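Long-range contacts in pilin (Streptococcus pyogenes serotype M1, PDB 3GLD), which builds the shaft of the pilus as covalently joined subunits stacked head to tail, needed for adhesion to host cells, bacterial aggregation and biofilm formation: residues V110-S114 / N155-S159; T184-N188 / G238-V242; V259-D263 / K282-I286. The protein carries 2 engineered substitutions. All coordinates share one frame; numbering follows the deposited sequence.

Contact 1 of 3, residues V110-S114 / N155-S159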
# COMPACT_ATOMS: atom_id res chain seq x y z
N VAL A 110 6.34 -5.09 -2.03
CA VAL A 110 5.91 -3.84 -2.66
C VAL A 110 6.42 -2.69 -1.80
O VAL A 110 6.20 -2.69 -0.59
CB VAL A 110 4.36 -3.78 -2.74
CG1 VAL A 110 3.86 -2.50 -3.41
CG2 VAL A 110 3.82 -5.04 -3.42
N PRO A 111 7.10 -1.71 -2.43
CA PRO A 111 7.64 -0.56 -1.68
C PRO A 111 6.57 0.16 -0.86
O PRO A 111 5.46 0.35 -1.33
CB PRO A 111 8.19 0.35 -2.78
CG PRO A 111 8.40 -0.57 -3.96
CD PRO A 111 7.26 -1.52 -3.88
N GLY A 112 6.92 0.53 0.37
CA GLY A 112 6.00 1.17 1.30
C GLY A 112 5.03 0.24 2.03
O GLY A 112 4.26 0.72 2.89
N VAL A 113 5.02 -1.05 1.70
CA VAL A 113 4.07 -1.99 2.33
C VAL A 113 4.67 -2.80 3.48
O VAL A 113 5.71 -3.42 3.33
CB VAL A 113 3.42 -2.97 1.30
CG1 VAL A 113 2.51 -3.98 2.02
CG2 VAL A 113 2.63 -2.18 0.24
N SER A 114 3.99 -2.76 4.61
CA SER A 114 4.31 -3.59 5.76
C SER A 114 3.36 -4.78 5.76
O SER A 114 2.13 -4.60 5.76
CB SER A 114 4.12 -2.80 7.05
OG SER A 114 5.02 -1.70 7.10
N ASN A 155 -2.48 -5.65 5.42
CA ASN A 155 -1.21 -4.99 5.19
C ASN A 155 -1.36 -3.48 5.33
O ASN A 155 -2.48 -2.95 5.21
CB ASN A 155 -0.65 -5.34 3.82
CG ASN A 155 -0.23 -6.80 3.70
OD1 ASN A 155 -0.09 -7.52 4.71
ND2 ASN A 155 -0.02 -7.23 2.47
N SER A 156 -0.25 -2.78 5.60
CA SER A 156 -0.27 -1.31 5.72
C SER A 156 0.52 -0.67 4.58
O SER A 156 1.67 -1.04 4.33
CB SER A 156 0.25 -0.82 7.08
OG SER A 156 -0.01 0.58 7.23
N LEU A 157 -0.11 0.25 3.88
CA LEU A 157 0.56 0.99 2.82
C LEU A 157 1.01 2.35 3.37
O LEU A 157 0.18 3.19 3.75
CB LEU A 157 -0.36 1.19 1.62
CG LEU A 157 0.19 2.04 0.48
CD1 LEU A 157 1.34 1.34 -0.25
CD2 LEU A 157 -0.95 2.39 -0.49
N ASP A 158 2.31 2.53 3.43
CA ASP A 158 2.88 3.83 3.83
C ASP A 158 3.16 4.66 2.56
O ASP A 158 3.24 4.12 1.45
CB ASP A 158 4.15 3.63 4.69
CG ASP A 158 4.56 4.90 5.48
OD1 ASP A 158 3.87 5.95 5.40
OD2 ASP A 158 5.57 4.84 6.19
N SER A 159 3.28 5.97 2.71
CA SER A 159 3.67 6.84 1.61
C SER A 159 4.42 7.99 2.23
O SER A 159 4.63 8.01 3.42
CB SER A 159 2.46 7.28 0.79
OG SER A 159 1.49 7.87 1.62

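Contact 2 of 3, residues T184-N188 / G238-V242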
# COMPACT_ATOMS: atom_id res chain seq x y z
N THR A 184 9.30 16.55 -11.97
CA THR A 184 8.86 15.38 -12.73
C THR A 184 8.97 14.14 -11.86
O THR A 184 10.04 13.81 -11.35
CB THR A 184 9.69 15.19 -13.99
OG1 THR A 184 9.76 16.43 -14.69
CG2 THR A 184 9.08 14.11 -14.90
N LEU A 185 7.83 13.49 -11.65
CA LEU A 185 7.76 12.16 -11.06
C LEU A 185 7.67 11.12 -12.20
O LEU A 185 6.94 11.32 -13.18
CB LEU A 185 6.54 12.08 -10.15
CG LEU A 185 6.27 13.26 -9.22
CD1 LEU A 185 4.87 13.18 -8.69
CD2 LEU A 185 7.25 13.34 -8.07
N LYS A 186 8.42 10.02 -12.06
CA LYS A 186 8.54 9.02 -13.12
C LYS A 186 7.67 7.80 -12.84
O LYS A 186 7.61 7.31 -11.71
CB LYS A 186 9.99 8.57 -13.29
CG LYS A 186 10.93 9.63 -13.86
CD LYS A 186 11.24 10.73 -12.86
CE LYS A 186 11.85 11.95 -13.53
NZ LYS A 186 13.14 11.60 -14.21
N ALA A 187 6.99 7.32 -13.88
CA ALA A 187 6.18 6.11 -13.78
C ALA A 187 7.03 4.89 -13.45
O ALA A 187 8.21 4.82 -13.80
CB ALA A 187 5.38 5.89 -15.09
N ASN A 188 6.43 3.93 -12.76
CA ASN A 188 6.98 2.59 -12.63
C ASN A 188 5.84 1.57 -12.69
O ASN A 188 4.69 1.96 -12.91
CB ASN A 188 7.84 2.44 -11.35
CG ASN A 188 7.09 2.80 -10.09
OD1 ASN A 188 5.90 2.50 -9.94
ND2 ASN A 188 7.78 3.46 -9.16
N GLY A 238 9.06 4.56 -3.38
CA GLY A 238 9.64 3.88 -4.54
C GLY A 238 9.56 4.62 -5.88
O GLY A 238 9.85 4.04 -6.93
N VAL A 239 9.22 5.91 -5.84
CA VAL A 239 9.05 6.70 -7.06
C VAL A 239 10.25 7.59 -7.31
O VAL A 239 10.69 8.34 -6.42
CB VAL A 239 7.74 7.54 -7.04
CG1 VAL A 239 7.74 8.60 -8.17
CG2 VAL A 239 6.51 6.63 -7.20
N ASP A 240 10.80 7.50 -8.52
CA ASP A 240 11.90 8.39 -8.90
C ASP A 240 11.39 9.78 -9.22
O ASP A 240 10.27 9.94 -9.72
CB ASP A 240 12.67 7.85 -10.11
CG ASP A 240 13.37 6.55 -9.80
OD1 ASP A 240 13.28 6.08 -8.65
OD2 ASP A 240 14.00 5.99 -10.70
N TYR A 241 12.22 10.78 -8.95
CA TYR A 241 11.85 12.15 -9.29
C TYR A 241 13.07 13.05 -9.44
O TYR A 241 14.16 12.74 -8.97
CB TYR A 241 10.84 12.72 -8.27
CG TYR A 241 11.41 12.90 -6.88
CD1 TYR A 241 12.08 14.08 -6.53
CD2 TYR A 241 11.29 11.89 -5.92
CE1 TYR A 241 12.61 14.24 -5.25
CE2 TYR A 241 11.81 12.03 -4.66
CZ TYR A 241 12.48 13.22 -4.32
OH TYR A 241 12.99 13.38 -3.07
N VAL A 242 12.86 14.17 -10.13
CA VAL A 242 13.85 15.23 -10.28
C VAL A 242 13.14 16.54 -10.03
O VAL A 242 12.01 16.76 -10.52
CB VAL A 242 14.44 15.27 -11.71
CG1 VAL A 242 15.61 16.27 -11.78
CG2 VAL A 242 14.93 13.89 -12.16
O HOH W 1 11.86 17.95 -13.41
O HOH W 2 9.42 5.86 -10.52

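Contact 3 of 3, residues V259-D263 / K282-I286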
# COMPACT_ATOMS: atom_id res chain seq x y z
N VAL A 259 19.58 18.62 -0.22
CA VAL A 259 18.71 17.44 -0.28
C VAL A 259 18.74 16.73 1.06
O VAL A 259 19.73 16.10 1.41
CB VAL A 259 19.15 16.46 -1.41
CG1 VAL A 259 18.21 15.25 -1.48
CG2 VAL A 259 19.20 17.17 -2.77
N SER A 260 17.65 16.82 1.81
CA SER A 260 17.68 16.42 3.20
C SER A 260 16.52 15.48 3.56
O SER A 260 15.45 15.96 3.90
CB SER A 260 17.65 17.67 4.09
OG SER A 260 17.59 17.31 5.45
N PRO A 261 16.75 14.14 3.48
CA PRO A 261 15.77 13.17 3.97
C PRO A 261 15.79 13.11 5.48
O PRO A 261 16.88 13.17 6.08
CB PRO A 261 16.23 11.82 3.38
CG PRO A 261 17.64 12.00 3.00
CD PRO A 261 17.84 13.49 2.72
N GLN A 262 14.63 12.98 6.10
CA GLN A 262 14.51 13.11 7.57
C GLN A 262 15.57 12.39 8.47
O GLN A 262 16.19 13.03 9.36
CB GLN A 262 13.10 12.77 8.01
CG GLN A 262 12.89 13.00 9.49
CD GLN A 262 11.47 12.75 9.92
OE1 GLN A 262 10.54 12.98 9.16
NE2 GLN A 262 11.30 12.29 11.15
N ASP A 263 15.78 11.10 8.26
CA ASP A 263 16.78 10.37 9.08
C ASP A 263 18.01 9.98 8.25
O ASP A 263 18.62 8.93 8.49
CB ASP A 263 16.18 9.08 9.69
CG ASP A 263 15.03 9.34 10.66
OD1 ASP A 263 15.23 10.03 11.68
OD2 ASP A 263 13.92 8.83 10.40
N LYS A 282 10.82 7.99 4.29
CA LYS A 282 11.19 9.19 5.04
C LYS A 282 10.78 10.47 4.28
O LYS A 282 11.03 10.59 3.08
CB LYS A 282 12.70 9.22 5.24
CG LYS A 282 13.27 7.99 5.97
CD LYS A 282 12.88 8.00 7.45
CE LYS A 282 13.56 6.86 8.23
NZ LYS A 282 13.11 5.53 7.76
N ASP A 283 10.20 11.42 5.00
CA ASP A 283 9.81 12.73 4.45
C ASP A 283 11.07 13.42 3.91
O ASP A 283 12.12 13.43 4.57
CB ASP A 283 9.17 13.59 5.52
CG ASP A 283 7.74 13.19 5.85
OD1 ASP A 283 6.98 12.75 4.93
OD2 ASP A 283 7.32 13.39 7.02
N MET A 284 10.98 13.97 2.71
CA MET A 284 12.13 14.60 2.07
C MET A 284 11.97 16.10 2.04
O MET A 284 10.93 16.59 1.62
CB MET A 284 12.29 14.07 0.64
CG MET A 284 13.36 14.82 -0.20
SD MET A 284 15.03 14.67 0.47
CE MET A 284 15.55 13.12 -0.29
N THR A 285 13.02 16.85 2.42
CA THR A 285 12.99 18.30 2.25
C THR A 285 14.17 18.77 1.41
O THR A 285 15.32 18.48 1.72
CB THR A 285 12.99 19.04 3.59
OG1 THR A 285 11.86 18.61 4.34
CG2 THR A 285 12.87 20.56 3.39
N ILE A 286 13.85 19.49 0.33
CA ILE A 286 14.83 19.98 -0.61
C ILE A 286 14.72 21.50 -0.67
O ILE A 286 13.67 22.05 -1.02
CB ILE A 286 14.64 19.39 -2.02
CG1 ILE A 286 14.61 17.85 -1.94
CG2 ILE A 286 15.72 19.90 -2.97
CD1 ILE A 286 14.53 17.15 -3.27
O HOH W 3 9.83 10.87 7.98
O HOH W 4 8.63 14.45 9.10

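Contact 1 of 3, residues V110-S114 / N155-S159
Val-113 and Leu-157 meet on the inward face of a short antiparallel pairing, where strand 113-114 lies against strand 151-169. This is the tight side. CG2 of Val-113 comes within 3.8 Å of CD1 of Leu-157, the two side chains passing at a slant. The other methyl, CG1, lies anti to the backbone N (chi1 177°) and is thereby carried toward Asn-155, whose CB it meets at 3.9 Å. Phe-39 packs on Val-113 from strand 37-45, and Leu-25 and Leu-27 pack on Leu-157. The backbones are stitched by a reciprocal pair, with Ser-114 N 2.9 Å from Ser-156 O and Ser-156 N 3.0 Å from Ser-114 O, both donors in the carbonyl plane. Two residues further on, Asp-158 N bonds to Gly-112 O at 2.7 Å. That carbonyl belongs to a type II turn running from Val-110 to Val-113, and Gly-112 fills its positive-phi position.

The opposite face is looser and polar. Ser-114 and Ser-156 carry their side chains there, approaching each other through CB alone, at 4.3 Å, and Ser-114 is exposed to solvent.

Asn-155 ties the pairing to chemistry. Its OD1 accepts a hydrogen bond from Asp-116 N, and its side chain rests on Lys-23, its cross-link partner in the natural protein. Ala-104 is engineered at the position that promotes that reaction, and the model retains ND2 on Asn-155, consistent with an unformed bond. The arrangement is that of an intramolecular Lys-Asn isopeptide site, placed between the first and last strands of a pilin beta domain.

Contact 2 of 3, residues T184-N188 / G238-V242
This is an antiparallel pairing between the two central strands of a four-stranded sheet, 179-185 and 240-245, where the first passes into a loop and the second begins. Thr-184 and Val-242 form the hydrogen-bonded pair: Thr-184 N reaches Val-242 O and Val-242 N reaches Thr-184 O, each at 3.1 Å. A third bond, Lys-186 N to Asp-240 O at 3.0 Å, continues the zip, but its return partner is missing. Water 2 has taken that place, donating to Lys-186 O and accepting from Asp-240 N at 2.9 Å, so the strands part here; ND2 of Asn-188 adds a weak bond to the same water. At the other end, water 1 links Thr-184 OG1 to Val-242 O, giving that carbonyl a second donor.

On the buried face, CD2 of Leu-185 lies 3.6 Å from CB of Tyr-241. CG of Tyr-241 stands between the backbone N and the carbonyl carbon (chi1 66°), which turns the ring from Leu-185 toward Met-284 and Ile-286 of the facing sheet. On the outer face Lys-186 bends at chi2 and chi4 and lays its chain across the neighbouring strand, CD 3.4 Å from Asp-240 O and NZ 3.6 Å from CG2 of Val-242.

Lys-186 NZ bonds to Gln-276 OE1, whose NE2 gives Asp-240 OD2 a weak bond; Asp-240 OD1 takes one from Thr-278 OG1. With 6.7 Å between Lys-186 NZ and Asp-240 OD2, the opposite charges form no salt bridge; one neutral side chain serves both, and the pairing coheres through backbone bonds, water and apolar packing.

Contact 3 of 3, residues V259-D263 / K282-I286
Met-284 is the bump of this antiparallel strand pairing, in the beta sandwich of the C-terminal half, where strand 254-261 lies beside strand 284-291. Its thioether folds back over the partner strand: SD rests 3.5 Å from Pro-261 N, and CE drops into the hollow between Val-259 and Pro-261, 3.6 Å from CG1 of the first and 3.8 Å from CD of the second. Two bends put it there, chi2 63° and chi3 86°; the pyrrolidine lies alongside. Further along this face, Val-259 and Ile-286 touch more lightly through their CG2 methyls. Leu-162 of strand 151-169 packs on Met-284 and Ile-286.

The axes of 259-261 and 284-286 run at 163°, nearly antiparallel. Ser-260 and Thr-285 form the hydrogen-bonded pair, though Ser-260 O is met from above its carbonyl plane by Thr-285 N. Beyond Pro-261, Gln-262 N still reaches Asp-283 O.

Past the strand ends the surface becomes polar. The side chains of Gln-262 and Asp-283 run next to each other, amide and carboxylate turned well out of a common plane, while Asp-283 OD1 is held by Thr-161 OG1. Lys-282 and Asp-263 cross at about a right angle, the carboxylate coming up against the lysine's CD and CE rather than its amine: Asp-263 OD2 is 3.0 Å from Lys-282 CE, but 4.3 Å from Lys-282 NZ, beyond a salt bridge.

Overall arrangement
All three contacts are antiparallel pairings, but they differ in setting. Contact 1 lies near the middle of the chain, in the N-terminal isopeptide-containing domain; contacts 2 and 3 share the C-terminal one, their centres about 16 Å apart. Contacts 1 and 2 are partly buried, whereas contact 3 is a surface contact with an inward apolar face. Contacts 1 and 3 reach one sheet through neighbouring strands 151-169 and 284-291. Contact 1 touches contact 2 where Pro-111 packs on Gly-238; contact 2 meets contact 3 where Tyr-241 packs on Met-284 through its OH and on Ile-286 through its ring. Contact 1 holds a cross-link asparagine; in contact 2 a water replaces one backbone bond, and in contact 3 a thioether fills the apolar face.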